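Local coordinates for epidermin biosynthesis protein EpiD (Staphylococcus aureus, PDB 3QJG) that binds flavin mononucleotide and probably catalyses the oxidative decarboxylation of the C-terminal cysteine of the epidermin precursor peptide, at residues G5-G14 against F32-G43; V141-S149 against V163-F174. One frame throughout, in Å; residues are numbered along the deposited sequence. Where two conformers were deposited one is given.

Interaction 1: residues G5-G14 against F32-G43; sequences GENVLICLCG and FDEVNVIASTNG. With FMN (flavin mononucleotide), chain M.
Val8 to Leu12 and Val35 to Ala39 pair in register as neighbouring parallel strands, the two strands of a beta-alpha-beta unit in the Rossmann-like flavoprotein fold. The tight part is the middle. There Ile10 is held through both its N and its O: its N donates to Asn36 O at 2.8 Å, almost straight, and its O accepts from Ile38 N at 3.0 Å. Val8, Ile10 and Leu12 share a face with Val35 and Val37, under helix 21-28. Ile10 CD1 presses on Val35 CG1 at 3.5 Å, closer than methyls usually sit, and Leu12 CD1 lies against Val37 CG1. On the other face, toward helix 101-107, Leu9 turns its CD1 over the Asn36 backbone, while Cys11 SG touches Ile38 CG2 at 3.7 Å. In Ile38, CG1 lies opposite the backbone N (chi1 -174°), which sets CG2 between N and the carbonyl carbon and brings that methyl against the sulfur.

Toward the N-terminal, more solvent-exposed end the pairing grows looser and more polar. Val8 N reaches Glu34 O at 3.2 Å, and Asn7 OD1 accepts from Glu34 N, tilted from the carbonyl plane, while Asn7 ND2 bonds Lys76 O. Glu34 holds Asn36 ND2 through the anti lone pair of OE1, an oxygen that also forms a salt bridge with Lys76; ND2 is shared with His77. The buried Phe32 ring packs at this end: Val8 CB stands almost exactly over it, 3.9 Å from the centroid, in a CH-pi contact.

At the C-terminal ends the strands open onto the FMN phosphate. Gly14 N donates to O3P at 2.9 Å, and Ser40 OG approaches the same oxygen. Asn42 ND2 points at the phosphate ester oxygen O5' of FMN, 2.9 Å away with an N-H...O angle of 175°.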
loop_
_atom_site.group_PDB
_atom_site.type_symbol
_atom_site.label_atom_id
_atom_site.label_comp_id
_atom_site.label_asym_id
_atom_site.label_seq_id
_atom_site.Cartn_x
_atom_site.Cartn_y
_atom_site.Cartn_z
ATOM N N GLY A 5 -41.441 22.843 -5.767
ATOM C CA GLY A 5 -40.017 22.390 -5.816
ATOM C C GLY A 5 -39.102 22.749 -4.644
ATOM O O GLY A 5 -37.979 23.259 -4.855
ATOM N N GLU A 6 -39.533 22.447 -3.422
ATOM C CA GLU A 6 -38.635 22.508 -2.267
ATOM C C GLU A 6 -37.608 21.318 -2.268
ATOM O O GLU A 6 -37.917 20.228 -2.757
ATOM C CB GLU A 6 -39.449 22.451 -0.963
ATOM C CG GLU A 6 -40.374 23.635 -0.607
ATOM C CD GLU A 6 -40.506 23.839 0.924
ATOM O OE1 GLU A 6 -40.601 22.844 1.690
ATOM O OE2 GLU A 6 -40.482 25.019 1.370
ATOM N N ASN A 7 -36.427 21.523 -1.648
ATOM C CA ASN A 7 -35.447 20.464 -1.418
ATOM C C ASN A 7 -35.231 20.220 0.042
ATOM O O ASN A 7 -35.166 21.185 0.850
ATOM C CB ASN A 7 -34.120 20.844 -1.996
ATOM C CG ASN A 7 -34.178 21.114 -3.482
ATOM O OD1 ASN A 7 -34.928 20.474 -4.232
ATOM N ND2 ASN A 7 -33.370 22.056 -3.913
ATOM N N VAL A 8 -35.070 18.953 0.413
ATOM C CA VAL A 8 -34.788 18.654 1.835
ATOM C C VAL A 8 -33.448 17.936 1.874
ATOM O O VAL A 8 -33.105 17.237 0.934
ATOM C CB VAL A 8 -35.857 17.774 2.474
ATOM C CG1 VAL A 8 -36.008 16.462 1.666
ATOM C CG2 VAL A 8 -35.502 17.502 3.959
ATOM N N LEU A 9 -32.684 18.160 2.925
ATOM C CA LEU A 9 -31.452 17.462 3.101
ATOM C C LEU A 9 -31.632 16.618 4.338
ATOM O O LEU A 9 -32.068 17.149 5.379
ATOM C CB LEU A 9 -30.276 18.438 3.262
ATOM C CG LEU A 9 -28.895 17.882 3.642
ATOM C CD1 LEU A 9 -28.345 16.886 2.555
ATOM C CD2 LEU A 9 -27.924 19.068 3.894
ATOM N N ILE A 10 -31.301 15.316 4.235
ATOM C CA ILE A 10 -31.288 14.453 5.407
ATOM C C ILE A 10 -29.875 14.310 5.909
ATOM O O ILE A 10 -29.005 13.922 5.174
ATOM C CB ILE A 10 -31.823 13.042 5.112
ATOM C CG1 ILE A 10 -33.246 13.101 4.565
ATOM C CG2 ILE A 10 -31.774 12.160 6.363
ATOM C CD1 ILE A 10 -33.608 11.864 3.693
ATOM N N CYS A 11 -29.668 14.618 7.176
ATOM C CA CYS A 11 -28.389 14.431 7.825
ATOM C C CYS A 11 -28.423 13.148 8.661
ATOM O O CYS A 11 -29.171 13.071 9.583
ATOM C CB CYS A 11 -28.077 15.671 8.672
ATOM S SG CYS A 11 -28.065 17.210 7.658
ATOM N N LEU A 12 -27.612 12.147 8.327
ATOM C CA LEU A 12 -27.601 10.861 9.036
ATOM C C LEU A 12 -26.492 10.838 10.075
ATOM O O LEU A 12 -25.392 11.159 9.762
ATOM C CB LEU A 12 -27.249 9.740 8.081
ATOM C CG LEU A 12 -28.164 9.476 6.931
ATOM C CD1 LEU A 12 -27.579 8.408 6.073
ATOM C CD2 LEU A 12 -29.493 9.121 7.554
ATOM N N CYS A 13 -26.763 10.352 11.257
ATOM C CA CYS A 13 -25.730 10.262 12.263
ATOM C C CYS A 13 -25.404 8.776 12.583
ATOM O O CYS A 13 -26.031 7.851 12.037
ATOM C CB CYS A 13 -26.177 11.013 13.485
ATOM S SG CYS A 13 -26.425 12.800 13.297
ATOM N N GLY A 14 -24.463 8.572 13.497
ATOM C CA GLY A 14 -23.970 7.247 13.903
ATOM C C GLY A 14 -24.848 6.402 14.825
ATOM O O GLY A 14 -24.618 6.274 16.059
ATOM N N PHE A 32 -41.077 16.489 -1.710
ATOM C CA PHE A 32 -39.938 17.354 -2.051
ATOM C C PHE A 32 -39.360 17.019 -3.402
ATOM O O PHE A 32 -39.360 15.871 -3.809
ATOM C CB PHE A 32 -38.875 17.198 -0.991
ATOM C CG PHE A 32 -39.241 17.790 0.324
ATOM C CD1 PHE A 32 -39.139 19.156 0.538
ATOM C CD2 PHE A 32 -39.666 16.980 1.361
ATOM C CE1 PHE A 32 -39.464 19.708 1.797
ATOM C CE2 PHE A 32 -39.978 17.514 2.623
ATOM C CZ PHE A 32 -39.893 18.882 2.833
ATOM N N ASP A 33 -38.873 18.011 -4.127
ATOM C CA ASP A 33 -38.259 17.764 -5.433
ATOM C C ASP A 33 -37.003 16.903 -5.278
ATOM O O ASP A 33 -36.981 15.765 -5.675
ATOM C CB ASP A 33 -37.907 19.077 -6.145
ATOM C CG ASP A 33 -37.593 18.867 -7.617
ATOM O OD1 ASP A 33 -37.733 17.718 -8.096
ATOM O OD2 ASP A 33 -37.205 19.842 -8.307
ATOM N N GLU A 34 -35.960 17.450 -4.689
ATOM C CA GLU A 34 -34.748 16.678 -4.441
ATOM C C GLU A 34 -34.772 16.251 -3.000
ATOM O O GLU A 34 -35.142 17.038 -2.125
ATOM C CB GLU A 34 -33.462 17.483 -4.658
ATOM C CG GLU A 34 -33.056 17.691 -6.110
ATOM C CD GLU A 34 -31.740 18.487 -6.204
ATOM O OE1 GLU A 34 -31.050 18.720 -5.170
ATOM O OE2 GLU A 34 -31.366 18.873 -7.313
ATOM N N VAL A 35 -34.363 15.008 -2.746
ATOM C CA VAL A 35 -34.080 14.585 -1.368
ATOM C C VAL A 35 -32.623 14.156 -1.414
ATOM O O VAL A 35 -32.284 13.231 -2.141
ATOM C CB VAL A 35 -34.948 13.393 -0.914
ATOM C CG1 VAL A 35 -34.476 12.910 0.469
ATOM C CG2 VAL A 35 -36.457 13.761 -0.904
ATOM N N ASN A 36 -31.779 14.843 -0.650
ATOM C CA ASN A 36 -30.330 14.678 -0.647
ATOM C C ASN A 36 -29.890 14.235 0.717
ATOM O O ASN A 36 -30.625 14.409 1.688
ATOM C CB ASN A 36 -29.642 16.028 -0.938
ATOM C CG ASN A 36 -30.015 16.556 -2.330
ATOM O OD1 ASN A 36 -30.060 15.776 -3.239
ATOM N ND2 ASN A 36 -30.320 17.873 -2.470
ATOM N N VAL A 37 -28.687 13.673 0.788
ATOM C CA VAL A 37 -28.244 13.049 1.989
ATOM C C VAL A 37 -26.813 13.338 2.238
ATOM O O VAL A 37 -26.040 13.388 1.285
ATOM C CB VAL A 37 -28.434 11.526 1.872
ATOM C CG1 VAL A 37 -28.010 10.847 3.156
ATOM C CG2 VAL A 37 -29.890 11.236 1.598
ATOM N N ILE A 38 -26.486 13.511 3.518
ATOM C CA ILE A 38 -25.132 13.585 4.002
ATOM C C ILE A 38 -25.027 12.809 5.312
ATOM O O ILE A 38 -25.953 12.852 6.091
ATOM C CB ILE A 38 -24.682 15.073 4.284
ATOM C CG1 ILE A 38 -23.195 15.156 4.655
ATOM C CG2 ILE A 38 -25.571 15.763 5.361
ATOM C CD1 ILE A 38 -22.644 16.633 4.763
ATOM N N ALA A 39 -23.910 12.138 5.555
ATOM C CA ALA A 39 -23.668 11.469 6.860
ATOM C C ALA A 39 -22.627 12.170 7.665
ATOM O O ALA A 39 -21.730 12.766 7.083
ATOM C CB ALA A 39 -23.223 10.082 6.654
ATOM N N SER A 40 -22.668 11.983 8.992
ATOM C CA SER A 40 -21.623 12.413 9.876
ATOM C C SER A 40 -20.403 11.533 9.639
ATOM O O SER A 40 -20.477 10.547 8.877
ATOM C CB SER A 40 -22.047 12.231 11.356
ATOM O OG SER A 40 -22.270 10.851 11.681
ATOM N N THR A 41 -19.297 11.822 10.331
ATOM C CA THR A 41 -18.074 11.095 10.003
ATOM C C THR A 41 -18.278 9.667 10.515
ATOM O O THR A 41 -18.178 8.701 9.753
ATOM C CB THR A 41 -16.795 11.828 10.493
ATOM O OG1 THR A 41 -16.687 13.081 9.768
ATOM C CG2 THR A 41 -15.505 10.926 10.278
ATOM N N ASN A 42 -18.617 9.562 11.792
ATOM C CA ASN A 42 -18.941 8.304 12.395
ATOM C C ASN A 42 -20.148 7.621 11.800
ATOM O O ASN A 42 -20.269 6.421 11.963
ATOM C CB ASN A 42 -19.183 8.460 13.895
ATOM C CG ASN A 42 -18.001 9.064 14.597
ATOM O OD1 ASN A 42 -16.884 8.782 14.242
ATOM N ND2 ASN A 42 -18.241 9.896 15.617
ATOM N N GLY A 43 -21.046 8.393 11.181
ATOM C CA GLY A 43 -22.222 7.879 10.575
ATOM C C GLY A 43 -21.946 7.064 9.340
ATOM O O GLY A 43 -22.721 6.133 9.032
HETATM N N1 FMN M . -25.459 7.232 19.561
HETATM C C2 FMN M . -26.656 7.897 19.630
HETATM O O2 FMN M . -26.690 9.027 20.103
HETATM N N3 FMN M . -27.803 7.299 19.218
HETATM C C4 FMN M . -27.794 6.032 18.722
HETATM O O4 FMN M . -28.866 5.581 18.394
HETATM C C4A FMN M . -26.602 5.317 18.644
HETATM N N5 FMN M . -26.539 4.034 18.139
HETATM C C5A FMN M . -25.338 3.409 18.028
HETATM C C6 FMN M . -25.286 2.100 17.568
HETATM C C7 FMN M . -24.068 1.462 17.456
HETATM C C7M FMN M . -23.951 0.061 16.930
HETATM C C8 FMN M . -22.901 2.136 17.838
HETATM C C8M FMN M . -21.544 1.477 17.795
HETATM C C9 FMN M . -22.957 3.418 18.345
HETATM C C9A FMN M . -24.177 4.070 18.445
HETATM N N10 FMN M . -24.226 5.357 18.979
HETATM C C10 FMN M . -25.432 5.962 19.063
HETATM C "C1'" FMN M . -23.019 6.129 19.445
HETATM C "C2'" FMN M . -22.615 7.175 18.409
HETATM O "O2'" FMN M . -22.489 6.565 17.110
HETATM C "C3'" FMN M . -21.381 7.819 18.925
HETATM O "O3'" FMN M . -21.636 8.554 20.146
HETATM C "C4'" FMN M . -20.756 8.736 17.873
HETATM O "O4'" FMN M . -19.660 9.447 18.425
HETATM C "C5'" FMN M . -21.689 9.795 17.387
HETATM O "O5'" FMN M . -21.046 10.395 16.278
HETATM P P FMN M . -21.857 11.321 15.243
HETATM O O1P FMN M . -20.846 12.199 14.573
HETATM O O2P FMN M . -22.863 12.120 16.006
HETATM O O3P FMN M . -22.473 10.649 14.089
#

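Interaction 2: residues V141-S149 against V163-F174; sequences VSIYPANIS and VVAPEPYKVLEF
The ring of Tyr144 is sandwiched between two prolines: Pro166 CG sits over the centre of one face, 3.7 Å from the centroid, and CD of the adjoining Pro145 lies toward the rim of the opposite face. At its edge comes Phe174, in a T-shaped (edge-to-face) pair with the Tyr144 edge directed at the Phe174 face, centroids 5.2 Å apart and planes at 72°. The closest ring atoms are Tyr144 CD2 and Phe174 CG at 3.7 Å. Tyr144 CA rests over the Phe174 face, a CH-pi contact 4.0 Å from the centroid. A chi1 of -170° swings the Phe174 ring opposite its own N and out from the C-terminal helix 168-174 to the main chain at Ile143 and Tyr144, and Pro145 CD touches its CE1. Tyr144 OH packs across the aliphatic part of Lys170, 3.4 Å from CD, and the lysine bends at chi2 (-79°), its end leading away from the ring.

The contact thus fastens that helix to the link between strand 142-143 and the antiparallel hairpin 148-163, a hairpin that, as in EpiD-peptide complexes, probably closes over the peptide substrate. Pro145 centres an inverse gamma turn, which redirects the chain from the aromatic cluster to the hairpin. Phe116 of strand 113-120 adds a further ring beside Tyr144.

Polar ties are few. At the hairpin base Ile148 and Val163 form a non-hydrogen-bonded antiparallel pair, with a weak bond from Val164 N to Asn147 O at 3.3 Å beside it. At the far end one water bridges the segments, weakly bonded to Ser142 OG and donating to Phe174 O at 3.0 Å.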
loop_
_atom_site.group_PDB
_atom_site.type_symbol
_atom_site.label_atom_id
_atom_site.label_comp_id
_atom_site.label_asym_id
_atom_site.label_seq_id
_atom_site.Cartn_x
_atom_site.Cartn_y
_atom_site.Cartn_z
ATOM N N VAL A 141 -34.460 26.128 16.563
ATOM C CA VAL A 141 -34.400 24.800 15.911
ATOM C C VAL A 141 -35.644 24.001 16.299
ATOM O O VAL A 141 -36.037 23.942 17.459
ATOM C CB VAL A 141 -33.051 24.035 16.276
ATOM C CG1 VAL A 141 -32.962 22.670 15.588
ATOM C CG2 VAL A 141 -31.835 24.908 15.954
ATOM N N SER A 142 -36.281 23.356 15.332
ATOM C CA SER A 142 -37.380 22.435 15.661
ATOM C C SER A 142 -36.885 21.040 16.166
ATOM O O SER A 142 -36.119 20.365 15.480
ATOM C CB SER A 142 -38.253 22.239 14.422
ATOM O OG SER A 142 -38.560 23.485 13.829
ATOM N N ILE A 143 -37.357 20.605 17.329
ATOM C CA ILE A 143 -37.020 19.295 17.914
ATOM C C ILE A 143 -38.283 18.434 17.918
ATOM O O ILE A 143 -39.273 18.823 18.472
ATOM C CB ILE A 143 -36.570 19.440 19.358
ATOM C CG1 ILE A 143 -35.505 20.558 19.439
ATOM C CG2 ILE A 143 -36.156 18.048 19.975
ATOM C CD1 ILE A 143 -34.231 20.295 18.555
ATOM N N TYR A 144 -38.254 17.308 17.210
ATOM C CA TYR A 144 -39.377 16.406 17.171
ATOM C C TYR A 144 -39.649 15.943 18.614
ATOM O O TYR A 144 -38.708 15.641 19.343
ATOM C CB TYR A 144 -39.124 15.218 16.237
ATOM C CG TYR A 144 -40.350 14.352 16.108
ATOM C CD1 TYR A 144 -40.540 13.234 16.913
ATOM C CD2 TYR A 144 -41.329 14.672 15.187
ATOM C CE1 TYR A 144 -41.707 12.468 16.810
ATOM C CE2 TYR A 144 -42.504 13.927 15.089
ATOM C CZ TYR A 144 -42.691 12.839 15.888
ATOM O OH TYR A 144 -43.858 12.147 15.714
ATOM N N PRO A 145 -40.938 15.941 19.037
ATOM C CA PRO A 145 -41.278 15.518 20.365
ATOM C C PRO A 145 -41.216 13.984 20.383
ATOM O O PRO A 145 -42.245 13.276 20.319
ATOM C CB PRO A 145 -42.697 16.056 20.540
ATOM C CG PRO A 145 -43.273 15.919 19.181
ATOM C CD PRO A 145 -42.140 16.363 18.295
ATOM N N ALA A 146 -40.002 13.485 20.478
ATOM C CA ALA A 146 -39.735 12.091 20.305
ATOM C C ALA A 146 -40.397 11.207 21.358
ATOM O O ALA A 146 -40.454 11.510 22.589
ATOM C CB ALA A 146 -38.264 11.842 20.287
ATOM N N ASN A 147 -40.933 10.138 20.776
ATOM C CA ASN A 147 -41.470 8.962 21.410
ATOM C C ASN A 147 -40.430 8.135 22.219
ATOM O O ASN A 147 -39.469 7.620 21.606
ATOM C CB ASN A 147 -42.115 8.077 20.283
ATOM C CG ASN A 147 -41.535 8.362 18.802
ATOM O OD1 ASN A 147 -40.542 9.087 18.595
ATOM N ND2 ASN A 147 -42.181 7.748 17.797
ATOM N N ILE A 148 -40.606 8.031 23.553
ATOM C CA ILE A 148 -39.845 7.069 24.402
ATOM C C ILE A 148 -40.422 5.643 24.321
ATOM O O ILE A 148 -41.604 5.430 24.657
ATOM C CB ILE A 148 -39.873 7.404 25.939
ATOM C CG1 ILE A 148 -39.175 8.709 26.271
ATOM C CG2 ILE A 148 -39.162 6.331 26.726
ATOM C CD1 ILE A 148 -39.157 8.997 27.780
ATOM N N SER A 149 -39.599 4.664 23.932
ATOM C CA SER A 149 -40.075 3.272 23.777
ATOM C C SER A 149 -39.071 2.291 24.354
ATOM O O SER A 149 -37.886 2.584 24.401
ATOM C CB SER A 149 -40.386 2.934 22.296
ATOM O OG SER A 149 -39.215 2.827 21.487
ATOM N N VAL A 163 -35.268 6.985 23.008
ATOM C CA VAL A 163 -36.011 7.898 22.169
ATOM C C VAL A 163 -35.654 7.514 20.726
ATOM O O VAL A 163 -34.502 7.286 20.418
ATOM C CB VAL A 163 -35.670 9.365 22.467
ATOM C CG1 VAL A 163 -34.296 9.772 21.934
ATOM C CG2 VAL A 163 -36.704 10.238 21.908
ATOM N N VAL A 164 -36.639 7.450 19.851
ATOM C CA VAL A 164 -36.428 6.919 18.502
ATOM C C VAL A 164 -36.959 7.830 17.384
ATOM O O VAL A 164 -37.858 8.632 17.594
ATOM C CB VAL A 164 -37.126 5.528 18.445
ATOM C CG1 VAL A 164 -37.155 5.027 17.055
ATOM C CG2 VAL A 164 -36.394 4.538 19.360
ATOM N N ALA A 165 -36.354 7.751 16.195
ATOM C CA ALA A 165 -36.858 8.486 15.018
ATOM C C ALA A 165 -38.266 7.975 14.687
ATOM O O ALA A 165 -38.541 6.805 14.832
ATOM C CB ALA A 165 -35.899 8.337 13.793
ATOM N N PRO A 166 -39.161 8.866 14.250
ATOM C CA PRO A 166 -40.517 8.432 14.054
ATOM C C PRO A 166 -40.718 7.881 12.667
ATOM O O PRO A 166 -39.824 7.962 11.819
ATOM C CB PRO A 166 -41.311 9.730 14.231
ATOM C CG PRO A 166 -40.347 10.815 13.781
ATOM C CD PRO A 166 -39.029 10.339 14.218
ATOM N N GLU A 167 -41.902 7.351 12.446
ATOM C CA GLU A 167 -42.165 6.795 11.137
ATOM C C GLU A 167 -42.172 7.913 10.078
ATOM O O GLU A 167 -42.435 9.102 10.385
ATOM C CB GLU A 167 -43.426 5.934 11.118
ATOM C CG GLU A 167 -43.189 4.546 11.737
ATOM C CD GLU A 167 -41.761 4.008 11.532
ATOM O OE1 GLU A 167 -41.342 3.767 10.361
ATOM O OE2 GLU A 167 -41.061 3.801 12.558
ATOM N N PRO A 168 -41.781 7.552 8.824
ATOM C CA PRO A 168 -41.673 8.525 7.759
ATOM C C PRO A 168 -42.828 9.510 7.581
ATOM O O PRO A 168 -42.586 10.718 7.360
ATOM C CB PRO A 168 -41.507 7.666 6.506
ATOM C CG PRO A 168 -40.834 6.460 6.972
ATOM C CD PRO A 168 -41.290 6.232 8.382
ATOM N N TYR A 169 -44.065 9.053 7.736
ATOM C CA TYR A 169 -45.192 10.009 7.634
ATOM C C TYR A 169 -45.156 11.098 8.717
ATOM O O TYR A 169 -45.592 12.229 8.466
ATOM C CB TYR A 169 -46.566 9.287 7.575
ATOM C CG TYR A 169 -47.154 8.849 8.906
ATOM C CD1 TYR A 169 -48.011 9.682 9.616
ATOM C CD2 TYR A 169 -46.890 7.586 9.423
ATOM C CE1 TYR A 169 -48.572 9.272 10.844
ATOM C CE2 TYR A 169 -47.436 7.158 10.645
ATOM C CZ TYR A 169 -48.280 8.006 11.351
ATOM O OH TYR A 169 -48.830 7.590 12.553
ATOM N N LYS A 170 -44.636 10.793 9.905
ATOM C CA LYS A 170 -44.584 11.806 10.986
ATOM C C LYS A 170 -43.527 12.845 10.685
ATOM O O LYS A 170 -43.668 14.011 11.030
ATOM C CB LYS A 170 -44.282 11.183 12.364
ATOM C CG LYS A 170 -45.451 10.405 13.002
ATOM C CD LYS A 170 -46.491 11.336 13.642
ATOM C CE LYS A 170 -47.536 10.548 14.430
ATOM N NZ LYS A 170 -48.771 11.382 14.691
ATOM N N VAL A 171 -42.456 12.409 10.037
ATOM C CA VAL A 171 -41.422 13.306 9.555
ATOM C C VAL A 171 -42.040 14.261 8.556
ATOM O O VAL A 171 -41.833 15.462 8.662
ATOM C CB VAL A 171 -40.244 12.485 8.906
ATOM C CG1 VAL A 171 -39.153 13.427 8.344
ATOM C CG2 VAL A 171 -39.664 11.494 9.933
ATOM N N LEU A 172 -42.795 13.731 7.577
ATOM C CA LEU A 172 -43.435 14.581 6.545
ATOM C C LEU A 172 -44.312 15.665 7.166
ATOM O O LEU A 172 -44.303 16.804 6.703
ATOM C CB LEU A 172 -44.312 13.781 5.598
ATOM C CG LEU A 172 -43.620 13.141 4.410
ATOM C CD1 LEU A 172 -44.587 12.425 3.531
ATOM C CD2 LEU A 172 -42.951 14.214 3.572
ATOM N N GLU A 173 -45.057 15.292 8.210
ATOM C CA GLU A 173 -45.969 16.209 8.904
ATOM C C GLU A 173 -45.260 17.217 9.783
ATOM O O GLU A 173 -45.831 18.253 10.090
ATOM C CB GLU A 173 -46.970 15.441 9.793
ATOM C CG GLU A 173 -47.930 14.665 8.989
ATOM C CD GLU A 173 -49.014 14.031 9.802
ATOM O OE1 GLU A 173 -50.030 13.687 9.186
ATOM O OE2 GLU A 173 -48.855 13.864 11.030
ATOM N N PHE A 174 -44.047 16.914 10.226
ATOM C CA PHE A 174 -43.361 17.801 11.179
ATOM C C PHE A 174 -42.626 18.870 10.392
ATOM O O PHE A 174 -42.373 19.931 10.911
ATOM C CB PHE A 174 -42.399 17.003 12.056
ATOM C CG PHE A 174 -41.798 17.781 13.237
ATOM C CD1 PHE A 174 -42.578 18.113 14.355
ATOM C CD2 PHE A 174 -40.440 18.119 13.242
ATOM C CE1 PHE A 174 -42.005 18.796 15.449
ATOM C CE2 PHE A 174 -39.866 18.806 14.298
ATOM C CZ PHE A 174 -40.645 19.156 15.414
HETATM O O HOH W 1 -39.930 21.369 11.795
#

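Both contacts reach the same mixed sheet but serve different parts of it: their centres lie 16 Å apart, and their nearest atoms come to about 5 Å without touching. Helix 21-28 connects them. Its Leu28 touches Val35 of interaction 1 and Leu172 of interaction 2, while its Tyr24 packs on Pro168 and Val171. Interaction 1 holds the phosphate end of FMN directly. Interaction 2 stands one layer back, the side chain of Val163 about 7 Å from a bound FMN. Asn118 joins this layer to the cofactor, its OD1 bonded to Ala165 N and its backbone O to FMN. Cys98 O of a second subunit also bonds FMN.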